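Local structure of cystatin-2 (Ornithodoros moubata, 3L0R) at residues A15-L20 and M52-T57; Y35-T40 and C77-A82; V39-V44 and L56-S61; C88-Y93 and T104-E109. The protein inhibits a broad range of cysteine proteinases, including mammalian cathepsins B, C, H, L and S as well as the tick's own cathepsin-like enzymes. One frame throughout, in Å; residues are numbered along the deposited sequence.

Interaction 1 of 4, residues A15-L20 and M52-T57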
loop_
_atom_site.group_PDB
_atom_site.type_symbol
_atom_site.label_atom_id
_atom_site.label_comp_id
_atom_site.label_asym_id
_atom_site.label_seq_id
_atom_site.Cartn_x
_atom_site.Cartn_y
_atom_site.Cartn_z
ATOM N N ALA A 15 -5.645 4.824 -10.327
ATOM C CA ALA A 15 -5.623 5.658 -9.129
ATOM C C ALA A 15 -6.032 4.926 -7.845
ATOM O O ALA A 15 -5.379 5.092 -6.813
ATOM C CB ALA A 15 -6.484 6.912 -9.335
ATOM N N ARG A 16 -7.099 4.126 -7.915
ATOM C CA ARG A 16 -7.619 3.380 -6.759
ATOM C C ARG A 16 -6.543 2.489 -6.136
ATOM O O ARG A 16 -6.511 2.286 -4.928
ATOM C CB ARG A 16 -8.875 2.561 -7.132
ATOM C CG ARG A 16 -8.648 1.520 -8.236
ATOM C CD ARG A 16 -9.926 1.151 -8.990
ATOM N NE ARG A 16 -10.472 -0.154 -8.581
ATOM C CZ ARG A 16 -10.477 -1.258 -9.337
ATOM N NH1 ARG A 16 -9.973 -1.247 -10.574
ATOM N NH2 ARG A 16 -11.001 -2.384 -8.858
ATOM N N PHE A 17 -5.637 1.989 -6.956
ATOM C CA PHE A 17 -4.605 1.113 -6.456
ATOM C C PHE A 17 -3.510 1.904 -5.769
ATOM O O PHE A 17 -2.891 1.410 -4.809
ATOM C CB PHE A 17 -4.043 0.245 -7.577
ATOM C CG PHE A 17 -5.075 -0.615 -8.252
ATOM C CD1 PHE A 17 -6.032 -1.313 -7.502
ATOM C CD2 PHE A 17 -5.084 -0.743 -9.632
ATOM C CE1 PHE A 17 -6.976 -2.112 -8.129
ATOM C CE2 PHE A 17 -6.030 -1.544 -10.271
ATOM C CZ PHE A 17 -6.976 -2.230 -9.523
ATOM N N LEU A 18 -3.283 3.133 -6.234
ATOM C CA LEU A 18 -2.323 4.016 -5.578
ATOM C C LEU A 18 -2.872 4.426 -4.202
ATOM O O LEU A 18 -2.144 4.438 -3.199
ATOM C CB LEU A 18 -1.993 5.234 -6.459
ATOM C CG LEU A 18 -0.980 6.243 -5.916
ATOM C CD1 LEU A 18 0.386 5.611 -5.597
ATOM C CD2 LEU A 18 -0.846 7.398 -6.891
ATOM N N GLU A 19 -4.161 4.735 -4.173
ATOM C CA GLU A 19 -4.867 5.036 -2.941
ATOM C C GLU A 19 -4.710 3.905 -1.904
ATOM O O GLU A 19 -4.415 4.150 -0.724
ATOM C CB GLU A 19 -6.342 5.284 -3.266
ATOM C CG GLU A 19 -7.119 6.096 -2.233
ATOM C CD GLU A 19 -8.373 6.748 -2.823
ATOM O OE1 GLU A 19 -9.183 7.289 -2.035
ATOM O OE2 GLU A 19 -8.541 6.726 -4.070
ATOM N N LEU A 20 -4.892 2.670 -2.360
ATOM C CA LEU A 20 -4.795 1.501 -1.493
ATOM C C LEU A 20 -3.356 1.267 -1.011
ATOM O O LEU A 20 -3.132 0.856 0.133
ATOM C CB LEU A 20 -5.350 0.259 -2.208
ATOM C CG LEU A 20 -6.872 0.125 -2.308
ATOM C CD1 LEU A 20 -7.227 -0.790 -3.466
ATOM C CD2 LEU A 20 -7.519 -0.400 -1.040
ATOM N N MET A 52 -13.115 -8.342 -1.406
ATOM C CA MET A 52 -12.035 -8.311 -2.392
ATOM C C MET A 52 -10.660 -8.296 -1.733
ATOM O O MET A 52 -10.431 -7.552 -0.772
ATOM C CB MET A 52 -12.150 -7.059 -3.263
ATOM C CG MET A 52 -13.294 -7.082 -4.269
ATOM S SD MET A 52 -12.990 -8.229 -5.637
ATOM C CE MET A 52 -11.332 -7.759 -6.035
ATOM N N ASN A 53 -9.754 -9.115 -2.266
ATOM C CA ASN A 53 -8.346 -9.025 -1.933
ATOM C C ASN A 53 -7.604 -8.236 -2.992
ATOM O O ASN A 53 -7.814 -8.456 -4.190
ATOM C CB ASN A 53 -7.719 -10.404 -1.817
ATOM C CG ASN A 53 -8.072 -11.084 -0.539
ATOM O OD1 ASN A 53 -8.140 -10.452 0.523
ATOM N ND2 ASN A 53 -8.306 -12.391 -0.618
ATOM N N TYR A 54 -6.756 -7.307 -2.544
ATOM C CA TYR A 54 -5.874 -6.534 -3.445
ATOM C C TYR A 54 -4.468 -6.882 -3.080
ATOM O O TYR A 54 -4.065 -6.722 -1.920
ATOM C CB TYR A 54 -6.087 -5.033 -3.300
ATOM C CG TYR A 54 -7.488 -4.608 -3.687
ATOM C CD1 TYR A 54 -7.768 -4.178 -4.990
ATOM C CD2 TYR A 54 -8.546 -4.662 -2.760
ATOM C CE1 TYR A 54 -9.058 -3.794 -5.365
ATOM C CE2 TYR A 54 -9.820 -4.285 -3.114
ATOM C CZ TYR A 54 -10.071 -3.857 -4.416
ATOM O OH TYR A 54 -11.332 -3.487 -4.779
ATOM N N LYS A 55 -3.749 -7.426 -4.061
ATOM C CA LYS A 55 -2.326 -7.711 -3.934
ATOM C C LYS A 55 -1.479 -6.689 -4.740
ATOM O O LYS A 55 -1.439 -6.699 -5.975
ATOM C CB LYS A 55 -2.036 -9.163 -4.314
ATOM C CG LYS A 55 -0.549 -9.519 -4.310
ATOM C CD LYS A 55 -0.306 -10.877 -3.723
ATOM C CE LYS A 55 -0.650 -11.969 -4.688
ATOM N NZ LYS A 55 -0.770 -13.254 -3.973
ATOM N N LEU A 56 -0.804 -5.807 -4.010
ATOM C CA LEU A 56 -0.032 -4.738 -4.619
ATOM C C LEU A 56 1.462 -4.928 -4.404
ATOM O O LEU A 56 1.930 -5.056 -3.258
ATOM C CB LEU A 56 -0.476 -3.381 -4.067
ATOM C CG LEU A 56 -1.976 -3.217 -3.749
ATOM C CD1 LEU A 56 -2.193 -2.010 -2.871
ATOM C CD2 LEU A 56 -2.847 -3.136 -5.025
ATOM N N THR A 57 2.186 -4.987 -5.520
ATOM C CA THR A 57 3.620 -4.973 -5.546
ATOM C C THR A 57 4.005 -3.502 -5.793
ATOM O O THR A 57 3.668 -2.896 -6.822
ATOM C CB THR A 57 4.168 -5.923 -6.646
ATOM O OG1 THR A 57 3.569 -7.214 -6.498
ATOM C CG2 THR A 57 5.681 -6.086 -6.553
#
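Leu20 and Tyr54 meet where the helix of the cystatin fold lies across its antiparallel sheet, segments 15-20 and 52-57 running almost at right angles (83°) with their axes 9.7 Å apart. The two side chains likewise cross at about a right angle, and a methyl end meets a flat ring: Leu20 CD1 sits over one face of the Tyr54 ring, 3.8 Å from its centroid and only 14° off the normal, a CH-pi contact. Phe17 reaches the same ring differently. Phe17 CE1 comes to the edge of the tyrosine, 3.8 Å from Tyr54 CD1, and Tyr54 CE1 in turn lies in the plane of the Phe17 ring, so these aromatics meet rim to rim and not in a stack. Farther out, Arg16 lays its guanidinium against Phe17 CZ while Arg16 NH2 approaches the rim of the tyrosine at Tyr54 CE1, 4.2 Å away; NH1 is anchored by a salt bridge to Glu14. In Tyr54, CG is anti to the carbonyl carbon (chi1 -63°), a setting in which one ring face meets Leu20 and the edge meets Phe17. Two residues along, Leu56 fills the angle between Phe17 and Leu20, with Val44 and Ile92 of the flanking strands beside it. Leu56 CD1 lies 3.9 Å from Leu20 CB and 4.0 Å from the carbonyl oxygen of Phe17.

Interaction 2 of 4, residues Y35-T40 and C77-A82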
loop_
_atom_site.group_PDB
_atom_site.type_symbol
_atom_site.label_atom_id
_atom_site.label_comp_id
_atom_site.label_asym_id
_atom_site.label_seq_id
_atom_site.Cartn_x
_atom_site.Cartn_y
_atom_site.Cartn_z
ATOM N N TYR A 35 7.026 7.922 8.589
ATOM C CA TYR A 35 6.193 7.148 7.701
ATOM C C TYR A 35 6.998 6.789 6.472
ATOM O O TYR A 35 7.781 7.610 5.958
ATOM C CB TYR A 35 4.949 7.924 7.267
ATOM C CG TYR A 35 3.918 8.134 8.352
ATOM C CD1 TYR A 35 3.057 7.105 8.734
ATOM C CD2 TYR A 35 3.782 9.378 8.972
ATOM C CE1 TYR A 35 2.072 7.309 9.748
ATOM C CE2 TYR A 35 2.821 9.593 9.970
ATOM C CZ TYR A 35 1.975 8.558 10.354
ATOM O OH TYR A 35 1.035 8.791 11.322
ATOM N N ASP A 36 6.813 5.560 6.007
ATOM C CA ASP A 36 7.231 5.207 4.656
ATOM C C ASP A 36 6.125 5.668 3.723
ATOM O O ASP A 36 4.954 5.819 4.135
ATOM C CB ASP A 36 7.443 3.696 4.505
ATOM C CG ASP A 36 8.652 3.186 5.266
ATOM O OD1 ASP A 36 9.682 3.896 5.372
ATOM O OD2 ASP A 36 8.567 2.045 5.756
ATOM N N THR A 37 6.481 5.888 2.466
ATOM C CA THR A 37 5.479 6.258 1.479
ATOM C C THR A 37 5.667 5.485 0.177
ATOM O O THR A 37 6.668 4.787 -0.019
ATOM C CB THR A 37 5.461 7.803 1.237
ATOM O OG1 THR A 37 4.335 8.145 0.419
ATOM C CG2 THR A 37 6.766 8.281 0.573
ATOM N N VAL A 38 4.701 5.638 -0.715
ATOM C CA VAL A 38 4.726 4.975 -1.996
ATOM C C VAL A 38 5.456 5.809 -3.047
ATOM O O VAL A 38 5.183 6.994 -3.210
ATOM C CB VAL A 38 3.300 4.644 -2.470
ATOM C CG1 VAL A 38 3.334 3.934 -3.828
ATOM C CG2 VAL A 38 2.611 3.785 -1.457
ATOM N N VAL A 39 6.377 5.164 -3.760
ATOM C CA VAL A 39 7.054 5.747 -4.885
ATOM C C VAL A 39 6.360 5.254 -6.145
ATOM O O VAL A 39 6.062 6.040 -7.042
ATOM C CB VAL A 39 8.551 5.341 -4.903
ATOM C CG1 VAL A 39 9.267 5.848 -6.168
ATOM C CG2 VAL A 39 9.252 5.883 -3.674
ATOM N N THR A 40 6.095 3.954 -6.223
ATOM C CA THR A 40 5.481 3.391 -7.425
ATOM C C THR A 40 4.666 2.129 -7.150
ATOM O O THR A 40 4.943 1.404 -6.209
ATOM C CB THR A 40 6.522 3.217 -8.593
ATOM O OG1 THR A 40 6.118 2.179 -9.474
ATOM C CG2 THR A 40 7.889 2.866 -8.073
ATOM N N CYS A 77 3.396 13.747 2.591
ATOM C CA CYS A 77 4.479 12.829 2.943
ATOM C C CYS A 77 5.160 12.265 1.711
ATOM O O CYS A 77 5.046 11.084 1.413
ATOM C CB CYS A 77 3.958 11.714 3.845
ATOM S SG CYS A 77 3.074 12.371 5.274
ATOM N N VAL A 78 5.850 13.143 0.992
ATOM C CA VAL A 78 6.677 12.746 -0.132
ATOM C C VAL A 78 7.925 12.016 0.385
ATOM O O VAL A 78 8.287 12.166 1.558
ATOM C CB VAL A 78 7.066 13.974 -0.995
ATOM C CG1 VAL A 78 5.834 14.517 -1.739
ATOM C CG2 VAL A 78 7.726 15.080 -0.137
ATOM N N PRO A 79 8.565 11.194 -0.474
ATOM C CA PRO A 79 9.852 10.575 -0.141
ATOM C C PRO A 79 10.912 11.600 0.230
ATOM O O PRO A 79 10.979 12.666 -0.399
ATOM C CB PRO A 79 10.259 9.902 -1.459
ATOM C CG PRO A 79 8.984 9.628 -2.148
ATOM C CD PRO A 79 8.086 10.770 -1.807
ATOM N N LYS A 80 11.745 11.291 1.222
ATOM C CA LYS A 80 12.962 12.095 1.448
ATOM C C LYS A 80 13.826 12.115 0.176
ATOM O O LYS A 80 14.401 13.152 -0.211
ATOM C CB LYS A 80 13.797 11.535 2.595
ATOM C CG LYS A 80 13.137 11.560 3.953
ATOM C CD LYS A 80 13.873 10.636 4.923
ATOM C CE LYS A 80 13.318 10.727 6.340
ATOM N NZ LYS A 80 13.978 11.804 7.130
ATOM N N ASP A 81 13.882 10.952 -0.473
ATOM C CA ASP A 81 14.791 10.670 -1.587
ATOM C C ASP A 81 14.248 9.435 -2.304
ATOM O O ASP A 81 14.413 8.302 -1.829
ATOM C CB ASP A 81 16.219 10.426 -1.057
ATOM C CG ASP A 81 17.200 10.060 -2.144
ATOM O OD1 ASP A 81 16.789 9.817 -3.298
ATOM O OD2 ASP A 81 18.404 10.016 -1.833
ATOM N N ALA A 82 13.589 9.668 -3.441
ATOM C CA ALA A 82 12.783 8.621 -4.114
ATOM C C ALA A 82 13.650 7.581 -4.842
ATOM O O ALA A 82 13.162 6.503 -5.214
ATOM C CB ALA A 82 11.749 9.256 -5.074
HETATM O O HOH W 1 3.970 10.505 -1.169
#
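Thr37 faces the loop 77-82, and its short side chain makes both the polar and much of the apolar part of the contact. From the strand, Thr37 CB comes first to the carbonyl oxygen of Cys77, 3.3 Å away. Beyond CB the branches part. With chi1 at -171°, OG1 is anti to the backbone N and turns to a bridging water: Thr37 OG1 donates to it over 2.9 Å, and the water in turn donates to Cys77 O, also at 2.9 Å. The same hydroxyl is hydrogen-bonded to Tyr72 OH, so two partners fix its rotation. The methyl Thr37 CG2, lodged between the backbone N and the carbonyl carbon, also borders Cys77 O but rests mainly on the proline, 3.6 Å from Pro79 N and 3.7 Å from Pro79 CD. Val39, two residues on, extends this apolar strip: Val39 CG2 reaches Pro79 CG at 4.1 Å, and Val39 CG1 comes within 4.4 Å of Ala82 CB. The loop connects strand 52-66 to strand 86-95 and is tied back to the sheet by the disulfide from Cys77 to Cys65 and by Ser61 OG bonding to Asp81 O. Strand 34-48 turns a corner at Val39. The chemistry is that of an irregular loop laid on a strand: a water links the Thr37 hydroxyl to Cys77 O, so the polar grip is concentrated on one carbonyl oxygen, while methyl groups packed on the proline ring supply the apolar remainder.

Interaction 3 of 4, residues V39-V44 and L56-S61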
loop_
_atom_site.group_PDB
_atom_site.type_symbol
_atom_site.label_atom_id
_atom_site.label_comp_id
_atom_site.label_asym_id
_atom_site.label_seq_id
_atom_site.Cartn_x
_atom_site.Cartn_y
_atom_site.Cartn_z
ATOM N N VAL A 39 6.377 5.164 -3.760
ATOM C CA VAL A 39 7.054 5.747 -4.885
ATOM C C VAL A 39 6.360 5.254 -6.145
ATOM O O VAL A 39 6.062 6.040 -7.042
ATOM C CB VAL A 39 8.551 5.341 -4.903
ATOM C CG1 VAL A 39 9.267 5.848 -6.168
ATOM C CG2 VAL A 39 9.252 5.883 -3.674
ATOM N N THR A 40 6.095 3.954 -6.223
ATOM C CA THR A 40 5.481 3.391 -7.425
ATOM C C THR A 40 4.666 2.129 -7.150
ATOM O O THR A 40 4.943 1.404 -6.209
ATOM C CB THR A 40 6.522 3.217 -8.593
ATOM O OG1 THR A 40 6.118 2.179 -9.474
ATOM C CG2 THR A 40 7.889 2.866 -8.073
ATOM N N VAL A 41 3.619 1.932 -7.947
ATOM C CA VAL A 41 2.802 0.717 -7.944
ATOM C C VAL A 41 3.206 -0.083 -9.177
ATOM O O VAL A 41 2.890 0.312 -10.302
ATOM C CB VAL A 41 1.264 1.024 -7.979
ATOM C CG1 VAL A 41 0.405 -0.277 -7.884
ATOM C CG2 VAL A 41 0.876 1.988 -6.861
ATOM N N LYS A 42 3.917 -1.189 -8.962
ATOM C CA LYS A 42 4.486 -1.966 -10.057
ATOM C C LYS A 42 3.500 -2.978 -10.625
ATOM O O LYS A 42 3.434 -3.193 -11.844
ATOM C CB LYS A 42 5.765 -2.675 -9.601
ATOM C CG LYS A 42 6.947 -1.748 -9.450
ATOM C CD LYS A 42 7.877 -2.219 -8.352
ATOM C CE LYS A 42 8.710 -3.441 -8.747
ATOM N NZ LYS A 42 10.157 -3.319 -8.339
ATOM N N GLU A 43 2.735 -3.601 -9.731
ATOM C CA GLU A 43 1.896 -4.717 -10.119
ATOM C C GLU A 43 0.682 -4.853 -9.202
ATOM O O GLU A 43 0.784 -4.598 -8.003
ATOM C CB GLU A 43 2.747 -5.990 -10.159
ATOM C CG GLU A 43 1.944 -7.259 -10.285
ATOM C CD GLU A 43 2.794 -8.493 -10.539
ATOM O OE1 GLU A 43 4.065 -8.404 -10.484
ATOM O OE2 GLU A 43 2.156 -9.546 -10.817
ATOM N N VAL A 44 -0.468 -5.226 -9.783
ATOM C CA VAL A 44 -1.730 -5.382 -9.030
ATOM C C VAL A 44 -2.514 -6.644 -9.438
ATOM O O VAL A 44 -2.678 -6.932 -10.616
ATOM C CB VAL A 44 -2.658 -4.131 -9.161
ATOM C CG1 VAL A 44 -3.986 -4.337 -8.412
ATOM C CG2 VAL A 44 -1.957 -2.888 -8.651
ATOM N N LEU A 56 -0.804 -5.807 -4.010
ATOM C CA LEU A 56 -0.032 -4.738 -4.619
ATOM C C LEU A 56 1.462 -4.928 -4.404
ATOM O O LEU A 56 1.930 -5.056 -3.258
ATOM C CB LEU A 56 -0.476 -3.381 -4.067
ATOM C CG LEU A 56 -1.976 -3.217 -3.749
ATOM C CD1 LEU A 56 -2.193 -2.010 -2.871
ATOM C CD2 LEU A 56 -2.847 -3.136 -5.025
ATOM N N THR A 57 2.186 -4.987 -5.520
ATOM C CA THR A 57 3.620 -4.973 -5.546
ATOM C C THR A 57 4.005 -3.502 -5.793
ATOM O O THR A 57 3.668 -2.896 -6.822
ATOM C CB THR A 57 4.168 -5.923 -6.646
ATOM O OG1 THR A 57 3.569 -7.214 -6.498
ATOM C CG2 THR A 57 5.681 -6.086 -6.553
ATOM N N ILE A 58 4.666 -2.924 -4.798
ATOM C CA ILE A 58 4.946 -1.497 -4.769
ATOM C C ILE A 58 6.386 -1.228 -4.384
ATOM O O ILE A 58 7.043 -2.066 -3.749
ATOM C CB ILE A 58 4.025 -0.750 -3.775
ATOM C CG1 ILE A 58 4.467 -1.017 -2.332
ATOM C CG2 ILE A 58 2.526 -1.124 -4.022
ATOM C CD1 ILE A 58 3.362 -0.893 -1.280
ATOM N N GLU A 59 6.875 -0.062 -4.793
ATOM C CA GLU A 59 8.135 0.454 -4.288
ATOM C C GLU A 59 7.886 1.527 -3.258
ATOM O O GLU A 59 7.086 2.446 -3.468
ATOM C CB GLU A 59 9.014 0.965 -5.414
ATOM C CG GLU A 59 9.589 -0.170 -6.215
ATOM C CD GLU A 59 10.284 0.285 -7.468
ATOM O OE1 GLU A 59 10.278 1.506 -7.755
ATOM O OE2 GLU A 59 10.839 -0.592 -8.176
ATOM N N ILE A 60 8.563 1.381 -2.122
ATOM C CA ILE A 60 8.406 2.312 -1.016
ATOM C C ILE A 60 9.713 3.008 -0.684
ATOM O O ILE A 60 10.797 2.559 -1.082
ATOM C CB ILE A 60 7.799 1.639 0.251
ATOM C CG1 ILE A 60 8.832 0.738 0.948
ATOM C CG2 ILE A 60 6.489 0.912 -0.106
ATOM C CD1 ILE A 60 8.434 0.285 2.346
ATOM N N SER A 61 9.591 4.104 0.061
ATOM C CA SER A 61 10.727 4.951 0.404
ATOM C C SER A 61 10.327 5.740 1.633
ATOM O O SER A 61 9.173 6.144 1.744
ATOM C CB SER A 61 11.037 5.922 -0.744
ATOM O OG SER A 61 12.400 6.303 -0.741
#
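The Glu59 carboxylate takes Lys42 NZ at OE2, on the anti side and 21° out of its plane, in a 2.8 Å salt bridge that spans two antiparallel strands of the cystatin sheet. The lysine chain, bent at chi2, chi3 and chi4, crosses the glutamate at about a right angle, with Lys42 CD 3.4 Å from Glu59 CG. NZ has a further, weak bond to Thr87 OG1. An alanine in place of Glu59 removes the carboxylate, which would probably leave the Lys42 ammonium without its charged mate across the strands and its chain freer to swing. Two peptide carbonyls are each gripped twice, the signature of two classic beta bulges. Glu59 O accepts from Val39 N and, less closely, from Thr40 N, both on the same face of its plane; Thr57 O accepts from Lys42 N at 2.7 Å and from Glu43 N at 3.1 Å, both in the carbonyl plane. Between the bulges Glu59 N returns a bond to Thr40 O. Glu43 and Thr57 run side by side on the same side of the sheet as Glu59, and the Glu43 carboxylate goes on to a salt bridge with Arg9. The opposite face carries Val41, Val44, Leu56 and Ile58 and receives helix 15-25. The hairpin formed here probably ends in the first inhibitory loop, as in other cystatins. On the helix side, Val44 CG2 meets Leu56 CD2 at 3.7 Å.

Interaction 4 of 4, residues C88-Y93 and T104-E109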
loop_
_atom_site.group_PDB
_atom_site.type_symbol
_atom_site.label_atom_id
_atom_site.label_comp_id
_atom_site.label_asym_id
_atom_site.label_seq_id
_atom_site.Cartn_x
_atom_site.Cartn_y
_atom_site.Cartn_z
ATOM N N CYS A 88 7.921 -4.002 -1.905
ATOM C CA CYS A 88 7.085 -4.730 -0.975
ATOM C C CYS A 88 5.864 -5.291 -1.679
ATOM O O CYS A 88 5.457 -4.795 -2.736
ATOM C CB CYS A 88 6.610 -3.837 0.177
ATOM S SG CYS A 88 7.892 -2.924 1.028
ATOM N N VAL A 89 5.274 -6.314 -1.064
ATOM C CA VAL A 89 4.004 -6.865 -1.504
ATOM C C VAL A 89 2.997 -6.677 -0.368
ATOM O O VAL A 89 3.188 -7.199 0.746
ATOM C CB VAL A 89 4.113 -8.366 -1.929
ATOM C CG1 VAL A 89 2.750 -8.918 -2.332
ATOM C CG2 VAL A 89 5.088 -8.529 -3.078
ATOM N N ALA A 90 1.942 -5.906 -0.657
ATOM C CA ALA A 90 0.871 -5.652 0.299
ATOM C C ALA A 90 -0.431 -6.316 -0.142
ATOM O O ALA A 90 -0.858 -6.181 -1.299
ATOM C CB ALA A 90 0.666 -4.151 0.490
ATOM N N VAL A 91 -1.051 -7.041 0.791
ATOM C CA VAL A 91 -2.382 -7.593 0.583
ATOM C C VAL A 91 -3.363 -6.886 1.513
ATOM O O VAL A 91 -3.186 -6.885 2.743
ATOM C CB VAL A 91 -2.443 -9.128 0.767
ATOM C CG1 VAL A 91 -3.858 -9.647 0.467
ATOM C CG2 VAL A 91 -1.415 -9.836 -0.124
ATOM N N ILE A 92 -4.360 -6.258 0.879
ATOM C CA ILE A 92 -5.482 -5.586 1.533
ATOM C C ILE A 92 -6.752 -6.375 1.280
ATOM O O ILE A 92 -7.096 -6.673 0.126
ATOM C CB ILE A 92 -5.713 -4.122 1.013
ATOM C CG1 ILE A 92 -4.513 -3.239 1.303
ATOM C CG2 ILE A 92 -6.971 -3.484 1.645
ATOM C CD1 ILE A 92 -3.654 -3.021 0.134
ATOM N N TYR A 93 -7.424 -6.686 2.388
ATOM C CA TYR A 93 -8.742 -7.277 2.430
ATOM C C TYR A 93 -9.788 -6.177 2.633
ATOM O O TYR A 93 -9.726 -5.426 3.613
ATOM C CB TYR A 93 -8.786 -8.254 3.590
ATOM C CG TYR A 93 -10.035 -9.089 3.656
ATOM C CD1 TYR A 93 -10.529 -9.721 2.528
ATOM C CD2 TYR A 93 -10.717 -9.255 4.841
ATOM C CE1 TYR A 93 -11.670 -10.496 2.578
ATOM C CE2 TYR A 93 -11.857 -10.026 4.894
ATOM C CZ TYR A 93 -12.322 -10.647 3.751
ATOM O OH TYR A 93 -13.454 -11.426 3.785
ATOM N N THR A 104 -3.797 -7.540 5.289
ATOM C CA THR A 104 -3.589 -8.966 5.565
ATOM C C THR A 104 -2.104 -9.283 5.796
ATOM O O THR A 104 -1.763 -10.012 6.716
ATOM C CB THR A 104 -4.141 -9.834 4.438
ATOM O OG1 THR A 104 -5.515 -9.500 4.239
ATOM C CG2 THR A 104 -4.037 -11.309 4.791
ATOM N N SER A 105 -1.238 -8.726 4.954
ATOM C CA SER A 105 0.197 -8.963 5.039
ATOM C C SER A 105 0.911 -7.840 4.326
ATOM O O SER A 105 0.362 -7.209 3.433
ATOM C CB SER A 105 0.598 -10.331 4.446
ATOM O OG SER A 105 0.312 -10.448 3.056
ATOM N N TYR A 106 2.136 -7.578 4.741
ATOM C CA TYR A 106 2.939 -6.536 4.148
ATOM C C TYR A 106 4.379 -7.013 4.236
ATOM O O TYR A 106 4.957 -7.102 5.326
ATOM C CB TYR A 106 2.719 -5.213 4.890
ATOM C CG TYR A 106 3.207 -3.991 4.151
ATOM C CD1 TYR A 106 2.303 -3.057 3.637
ATOM C CD2 TYR A 106 4.566 -3.735 4.008
ATOM C CE1 TYR A 106 2.740 -1.906 2.975
ATOM C CE2 TYR A 106 5.019 -2.583 3.359
ATOM C CZ TYR A 106 4.106 -1.678 2.840
ATOM O OH TYR A 106 4.567 -0.555 2.199
ATOM N N ARG A 107 4.946 -7.338 3.078
ATOM C CA ARG A 107 6.203 -8.075 3.027
ATOM C C ARG A 107 7.184 -7.416 2.085
ATOM O O ARG A 107 6.941 -7.318 0.876
ATOM C CB ARG A 107 5.961 -9.548 2.650
ATOM C CG ARG A 107 5.001 -10.249 3.592
ATOM C CD ARG A 107 4.929 -11.742 3.384
ATOM N NE ARG A 107 3.946 -12.301 4.317
ATOM C CZ ARG A 107 3.036 -13.224 4.013
ATOM N NH1 ARG A 107 2.986 -13.733 2.795
ATOM N NH2 ARG A 107 2.182 -13.642 4.935
ATOM N N CYS A 108 8.299 -6.962 2.649
ATOM C CA CYS A 108 9.300 -6.285 1.857
ATOM C C CYS A 108 10.515 -7.142 1.553
ATOM O O CYS A 108 11.236 -7.582 2.442
ATOM C CB CYS A 108 9.680 -4.950 2.480
ATOM S SG CYS A 108 8.236 -3.951 2.778
ATOM N N GLU A 109 10.684 -7.396 0.259
ATOM C CA GLU A 109 11.900 -7.947 -0.317
ATOM C C GLU A 109 13.047 -7.019 0.053
ATOM O O GLU A 109 14.086 -7.481 0.537
ATOM C CB GLU A 109 11.751 -8.022 -1.845
ATOM C CG GLU A 109 13.054 -8.228 -2.613
ATOM C CD GLU A 109 12.982 -7.700 -4.041
ATOM O OE1 GLU A 109 11.924 -7.887 -4.681
ATOM O OE2 GLU A 109 13.977 -7.100 -4.518
HETATM O O HOH W 2 2.336 -9.821 1.306
#
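Val89 O is gripped twice: by Arg107 N at 2.9 Å, tilted 30° from the carbonyl plane, and by a water at 2.8 Å that also bonds Ser105 OG. The return bond, Val89 N to Arg107 O, is 2.7 Å long, and Val91 N to Ser105 O continues the antiparallel ladder of this beta hairpin of the cystatin sheet. At Val91 O the pairing slips: Thr104 N donates at 2.7 Å while the bond from Ser105 N is weak, a classic beta bulge. At the far end Cys88 and Cys108, a non-hydrogen-bonded pair, close the disulfide with a chi3 of 99°, locking the last strand to its neighbour. Cys88 SG also lies 3.7 Å from Tyr106 CE2, obliquely to the ring, and Tyr106 CD1 lies 3.7 Å from Ala90 CB, also obliquely. With CG anti to the backbone N (chi1 -164°), the Tyr106 ring lies beside both residues, and its OH is hydrogen-bonded to Thr25 OG1. Changing Tyr106 to a serine would probably open a gap beside Ala90 and the disulfide and leave the Thr25 hydroxyl without this mate. Val89, Val91 and Ser105 point to the other face of the sheet. Strand 100-108 is one of the two outer strands of the sheet; strand 86-95 pairs on its other side with strand 52-66, and helix 15-25 packs over Ala90, Ile92 and Tyr106.

How the interactions relate
All but interaction 2 sit close to the middle of the chain. Interaction 1 is the buried one, mainly apolar and aromatic, where the helix meets the sheet; interactions 3 and 4 build that sheet from backbone bonds, with two bulges in the first and one in the second, and differ in their side-chain ties, a salt bridge in one and a disulfide in the other. Strand 52-66 joins them: Leu56 serves interactions 1 and 3, and its carbonyl oxygen is probably bonded to Ala90 N of interaction 4. Interaction 2, about 17 Å between centres from interactions 1 and 4, is a loop contact that combines one bridging water with proline packing, yet shares Val39 and Thr40 with interaction 3.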